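Local coordinates for protein Alpha/beta hydrolase (Streptomyces albidoflavus, PDB 6KSU) that probably cyclises non-ribosomal peptides by macrolactamization, as a stand-alone cyclase related to penicillin-binding proteins and beta-lactamases, at residues Glu300-Asp306 and Tyr376-Val380; Met313-Thr317 and Val373-Ala377. All blocks are in the same frame, centred on the assembly; numbering follows the deposited sequence.

Overall arrangement
From the N-terminal side, the chain reaches Glu300-Asp306 after helix 286-293, then enters strand 307-308 and strand 313-315, which begins Met313-Thr317, at one margin of the seven-stranded antiparallel sheet. It runs through strands 322-329, 332-339 and 344-350 and helix 355-365 before returning as Val373-Val380. Contact 2 closes the shorter loop, 56 residues at its closest ends, and lies within the 70-residue loop that contact 1 closes. Both end on the same returning segment and share Tyr376; their centres are about 9 Å apart. Together they join the linker leading to the C-terminal eight-stranded barrel to the edge of the beta-lactamase-like domain.

Contact 1: Glu300-Asp306 and Tyr376-Val380; sequences EPFGLAD and YALPV
The backbone N of Gly303 donates to the phenol oxygen of Tyr376, with N and OH 2.8 Å apart and an N-H...O angle of 136°, a noticeably bent bond. The tyrosine reaches it because CG stands anti to the backbone N (chi1 174°), which sends the ring across to the loop 300-306. One face of the ring lies against peptide backbone: Ala305 N is over its centre, 3.8 Å above the plane, and the carbonyl carbon of Leu304 lies nearer the rim. A tyrosine suits this place, since its flat ring covers the backbone while its hydroxyl takes up an amide hydrogen at the far end. The covered backbone comes just after an inverse gamma turn centred on Pro301, whose carbonyl O keeps the loop compact by accepting from both Leu304 N and Ala305 N. Glycine suits position 303 because it readily takes up the positive phi found there. Here a loop of the beta-lactamase-like domain meets the linker that runs on to the C-terminal barrel. Asp306 meets the ring at its edge, OD1 lying 3.5 Å from Tyr376 CD1, with carboxylate and ring planes 60° apart. A water donates to this OD1 and also to Ala377 O, while OD2 is hydrogen-bonded to the backbone N of Gly316. Farther along, Phe302 CZ packs on Pro379 CG at 3.7 Å, and both side chains also touch Leu432 of the barrel.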
loop_
_atom_site.group_PDB
_atom_site.type_symbol
_atom_site.label_atom_id
_atom_site.label_comp_id
_atom_site.label_asym_id
_atom_site.label_seq_id
_atom_site.Cartn_x
_atom_site.Cartn_y
_atom_site.Cartn_z
ATOM N N GLU A 300 -13.320 -8.890 -1.622
ATOM C CA GLU A 300 -12.370 -8.525 -2.673
ATOM C C GLU A 300 -11.945 -7.057 -2.557
ATOM O O GLU A 300 -12.801 -6.178 -2.395
ATOM C CB GLU A 300 -12.975 -8.798 -4.053
ATOM C CG GLU A 300 -11.926 -9.030 -5.155
ATOM C CD GLU A 300 -12.309 -8.435 -6.526
ATOM O OE1 GLU A 300 -13.443 -8.685 -6.993
ATOM O OE2 GLU A 300 -11.461 -7.729 -7.137
ATOM N N PRO A 301 -10.621 -6.745 -2.634
ATOM C CA PRO A 301 -10.148 -5.334 -2.681
ATOM C C PRO A 301 -10.381 -4.715 -4.052
ATOM O O PRO A 301 -9.463 -4.517 -4.859
ATOM C CB PRO A 301 -8.655 -5.468 -2.336
ATOM C CG PRO A 301 -8.277 -6.837 -2.756
ATOM C CD PRO A 301 -9.514 -7.714 -2.719
ATOM N N PHE A 302 -11.648 -4.387 -4.320
ATOM C CA PHE A 302 -12.084 -4.064 -5.674
ATOM C C PHE A 302 -11.397 -2.809 -6.204
ATOM O O PHE A 302 -11.516 -1.729 -5.621
ATOM C CB PHE A 302 -13.607 -3.896 -5.697
ATOM C CG PHE A 302 -14.177 -3.913 -7.065
ATOM C CD1 PHE A 302 -14.256 -5.103 -7.772
ATOM C CD2 PHE A 302 -14.611 -2.747 -7.658
ATOM C CE1 PHE A 302 -14.760 -5.133 -9.041
ATOM C CE2 PHE A 302 -15.120 -2.764 -8.934
ATOM C CZ PHE A 302 -15.191 -3.963 -9.629
ATOM N N GLY A 303 -10.701 -2.948 -7.324
ATOM C CA GLY A 303 -9.987 -1.836 -7.917
ATOM C C GLY A 303 -8.546 -1.653 -7.472
ATOM O O GLY A 303 -7.924 -0.657 -7.858
ATOM N N LEU A 304 -7.997 -2.577 -6.658
ATOM C CA LEU A 304 -6.610 -2.536 -6.173
ATOM C C LEU A 304 -5.875 -3.860 -6.345
ATOM O O LEU A 304 -4.753 -3.860 -6.844
ATOM C CB LEU A 304 -6.565 -2.120 -4.695
ATOM C CG LEU A 304 -6.295 -0.661 -4.319
ATOM C CD1 LEU A 304 -5.936 -0.558 -2.828
ATOM C CD2 LEU A 304 -5.202 -0.029 -5.206
ATOM N N ALA A 305 -6.478 -4.981 -5.952
ATOM C CA ALA A 305 -5.855 -6.291 -6.080
ATOM C C ALA A 305 -6.949 -7.348 -6.160
ATOM O O ALA A 305 -8.137 -7.062 -5.963
ATOM C CB ALA A 305 -4.918 -6.580 -4.901
ATOM N N ASP A 306 -6.529 -8.596 -6.403
ATOM C CA ASP A 306 -7.469 -9.713 -6.396
ATOM C C ASP A 306 -7.777 -10.230 -4.995
ATOM O O ASP A 306 -8.845 -10.814 -4.783
ATOM C CB ASP A 306 -6.931 -10.838 -7.267
ATOM C CG ASP A 306 -6.762 -10.408 -8.686
ATOM O OD1 ASP A 306 -7.734 -9.838 -9.222
ATOM O OD2 ASP A 306 -5.668 -10.610 -9.259
ATOM N N TYR A 376 -2.576 -6.644 -12.322
ATOM C CA TYR A 376 -3.961 -6.452 -11.931
ATOM C C TYR A 376 -4.558 -5.406 -12.854
ATOM O O TYR A 376 -4.036 -4.289 -12.951
ATOM C CB TYR A 376 -4.092 -6.018 -10.471
ATOM C CG TYR A 376 -5.521 -5.678 -10.102
ATOM C CD1 TYR A 376 -6.421 -6.679 -9.742
ATOM C CD2 TYR A 376 -5.979 -4.365 -10.139
ATOM C CE1 TYR A 376 -7.715 -6.382 -9.407
ATOM C CE2 TYR A 376 -7.290 -4.050 -9.806
ATOM C CZ TYR A 376 -8.153 -5.066 -9.438
ATOM O OH TYR A 376 -9.456 -4.763 -9.121
ATOM N N ALA A 377 -5.638 -5.768 -13.534
ATOM C CA ALA A 377 -6.423 -4.819 -14.309
ATOM C C ALA A 377 -7.839 -4.788 -13.757
ATOM O O ALA A 377 -8.352 -5.814 -13.303
ATOM C CB ALA A 377 -6.438 -5.191 -15.796
ATOM N N LEU A 378 -8.459 -3.607 -13.778
ATOM C CA LEU A 378 -9.866 -3.507 -13.410
ATOM C C LEU A 378 -10.711 -4.289 -14.414
ATOM O O LEU A 378 -10.339 -4.427 -15.581
ATOM C CB LEU A 378 -10.333 -2.048 -13.391
ATOM C CG LEU A 378 -9.727 -0.968 -12.482
ATOM C CD1 LEU A 378 -9.021 0.099 -13.308
ATOM C CD2 LEU A 378 -10.799 -0.324 -11.605
ATOM N N PRO A 379 -11.864 -4.795 -14.002
ATOM C CA PRO A 379 -12.766 -5.416 -14.975
ATOM C C PRO A 379 -13.285 -4.392 -15.973
ATOM O O PRO A 379 -13.473 -3.214 -15.659
ATOM C CB PRO A 379 -13.902 -5.967 -14.110
ATOM C CG PRO A 379 -13.872 -5.111 -12.878
ATOM C CD PRO A 379 -12.425 -4.798 -12.641
ATOM N N VAL A 380 -13.500 -4.853 -17.193
ATOM C CA VAL A 380 -14.198 -4.083 -18.216
ATOM C C VAL A 380 -15.528 -4.785 -18.477
ATOM O O VAL A 380 -15.539 -5.995 -18.746
ATOM C CB VAL A 380 -13.363 -3.955 -19.499
ATOM C CG1 VAL A 380 -14.063 -3.052 -20.500
ATOM C CG2 VAL A 380 -11.979 -3.416 -19.168
HETATM O O HOH W 1 -8.570 -8.360 -11.627
#

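Contact 2: Met313-Thr317 and Val373-Ala377; sequences MRHGT and VGHYA
Two first torsions bring His315 and Tyr376 together: the histidine CG stands anti to its own carbonyl carbon (chi1 -73°), which presents its ring to the CB of Tyr376, and the tyrosine's extended first torsion carries the phenol on past the imidazole while CB stays over it. That methylene sits squarely over one face of the imidazole, with CB 3.5 Å from the centroid of the His315 ring and 5° off its normal, a CH-pi contact. The closest ring atom is NE2, 3.6 Å from Tyr376 CB. Beyond CB the phenol ring slides away, so the two aromatic rings, with planes 27° apart, barely overlap. At the other end of the imidazole a water sits 2.7 Å from His315 ND1 and donates to Gly374 O, thus bridging the end of strand 313-315 to the linker. Gly374 suits this place because, having no side chain, it lets the linker pass close to His315. Here the outer region of the seven-stranded sheet meets the linker toward the C-terminal barrel; Arg337 of strand 332-339 touches both His315 and Val373. The histidine NE2 is hydrogen-bonded to Leu304 O, which implies a proton on NE2. With ND1 held by water, both ring nitrogens are engaged, and these two partners probably fix the rotation of the imidazole and keep its face turned to the methylene of Tyr376.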
loop_
_atom_site.group_PDB
_atom_site.type_symbol
_atom_site.label_atom_id
_atom_site.label_comp_id
_atom_site.label_asym_id
_atom_site.label_seq_id
_atom_site.Cartn_x
_atom_site.Cartn_y
_atom_site.Cartn_z
ATOM N N MET A 313 -1.113 -7.829 -0.395
ATOM C CA MET A 313 -2.141 -8.029 -1.406
ATOM C C MET A 313 -1.707 -9.124 -2.384
ATOM O O MET A 313 -0.526 -9.468 -2.479
ATOM C CB MET A 313 -2.420 -6.722 -2.176
ATOM C CG MET A 313 -1.391 -6.407 -3.285
ATOM S SD MET A 313 -1.516 -4.721 -3.914
ATOM C CE MET A 313 -0.108 -4.613 -5.006
ATOM N N ARG A 314 -2.680 -9.642 -3.141
ATOM C CA ARG A 314 -2.467 -10.690 -4.133
ATOM C C ARG A 314 -2.867 -10.199 -5.523
ATOM O O ARG A 314 -3.955 -9.635 -5.698
ATOM C CB ARG A 314 -3.280 -11.939 -3.772
ATOM C CG ARG A 314 -3.237 -13.033 -4.814
ATOM C CD ARG A 314 -3.884 -14.298 -4.293
ATOM N NE ARG A 314 -5.321 -14.135 -4.071
ATOM C CZ ARG A 314 -6.233 -14.188 -5.032
ATOM N NH1 ARG A 314 -5.861 -14.383 -6.294
ATOM N NH2 ARG A 314 -7.516 -14.030 -4.735
ATOM N N HIS A 315 -1.981 -10.404 -6.504
ATOM C CA HIS A 315 -2.279 -10.215 -7.917
ATOM C C HIS A 315 -2.127 -11.563 -8.610
ATOM O O HIS A 315 -1.068 -12.196 -8.508
ATOM C CB HIS A 315 -1.343 -9.175 -8.550
ATOM C CG HIS A 315 -1.637 -7.764 -8.141
ATOM N ND1 HIS A 315 -0.909 -6.685 -8.602
ATOM C CD2 HIS A 315 -2.568 -7.253 -7.300
ATOM C CE1 HIS A 315 -1.383 -5.574 -8.063
ATOM N NE2 HIS A 315 -2.394 -5.891 -7.276
ATOM N N GLY A 316 -3.176 -12.006 -9.316
ATOM C CA GLY A 316 -3.160 -13.336 -9.913
ATOM C C GLY A 316 -3.700 -14.396 -8.971
ATOM O O GLY A 316 -4.072 -14.127 -7.822
ATOM N N THR A 317 -3.729 -15.647 -9.450
ATOM C CA THR A 317 -4.541 -16.553 -8.635
ATOM C C THR A 317 -3.847 -17.836 -8.189
ATOM O O THR A 317 -4.038 -18.258 -7.037
ATOM C CB THR A 317 -5.834 -16.897 -9.377
ATOM O OG1 THR A 317 -6.698 -15.755 -9.361
ATOM C CG2 THR A 317 -6.548 -18.045 -8.694
ATOM N N VAL A 373 5.974 -10.915 -13.538
ATOM C CA VAL A 373 5.219 -10.480 -12.372
ATOM C C VAL A 373 3.744 -10.410 -12.736
ATOM O O VAL A 373 3.383 -10.064 -13.866
ATOM C CB VAL A 373 5.737 -9.120 -11.875
ATOM C CG1 VAL A 373 5.067 -8.747 -10.548
ATOM C CG2 VAL A 373 7.248 -9.134 -11.754
ATOM N N GLY A 374 2.878 -10.746 -11.784
ATOM C CA GLY A 374 1.456 -10.679 -12.062
ATOM C C GLY A 374 1.016 -9.258 -12.356
ATOM O O GLY A 374 1.651 -8.287 -11.937
ATOM N N HIS A 375 -0.073 -9.134 -13.105
ATOM C CA HIS A 375 -0.735 -7.852 -13.281
ATOM C C HIS A 375 -2.068 -7.848 -12.545
ATOM O O HIS A 375 -2.618 -8.892 -12.176
ATOM C CB HIS A 375 -0.973 -7.520 -14.764
ATOM C CG HIS A 375 0.114 -7.990 -15.681
ATOM N ND1 HIS A 375 0.195 -9.287 -16.139
ATOM C CD2 HIS A 375 1.159 -7.329 -16.237
ATOM C CE1 HIS A 375 1.247 -9.408 -16.930
ATOM N NE2 HIS A 375 1.850 -8.236 -17.006
ATOM N N TYR A 376 -2.576 -6.644 -12.322
ATOM C CA TYR A 376 -3.961 -6.452 -11.931
ATOM C C TYR A 376 -4.558 -5.406 -12.854
ATOM O O TYR A 376 -4.036 -4.289 -12.951
ATOM C CB TYR A 376 -4.092 -6.018 -10.471
ATOM C CG TYR A 376 -5.521 -5.678 -10.102
ATOM C CD1 TYR A 376 -6.421 -6.679 -9.742
ATOM C CD2 TYR A 376 -5.979 -4.365 -10.139
ATOM C CE1 TYR A 376 -7.715 -6.382 -9.407
ATOM C CE2 TYR A 376 -7.290 -4.050 -9.806
ATOM C CZ TYR A 376 -8.153 -5.066 -9.438
ATOM O OH TYR A 376 -9.456 -4.763 -9.121
ATOM N N ALA A 377 -5.638 -5.768 -13.534
ATOM C CA ALA A 377 -6.423 -4.819 -14.309
ATOM C C ALA A 377 -7.839 -4.788 -13.757
ATOM O O ALA A 377 -8.352 -5.814 -13.303
ATOM C CB ALA A 377 -6.438 -5.191 -15.796
HETATM O O HOH W 2 1.586 -6.711 -9.733
#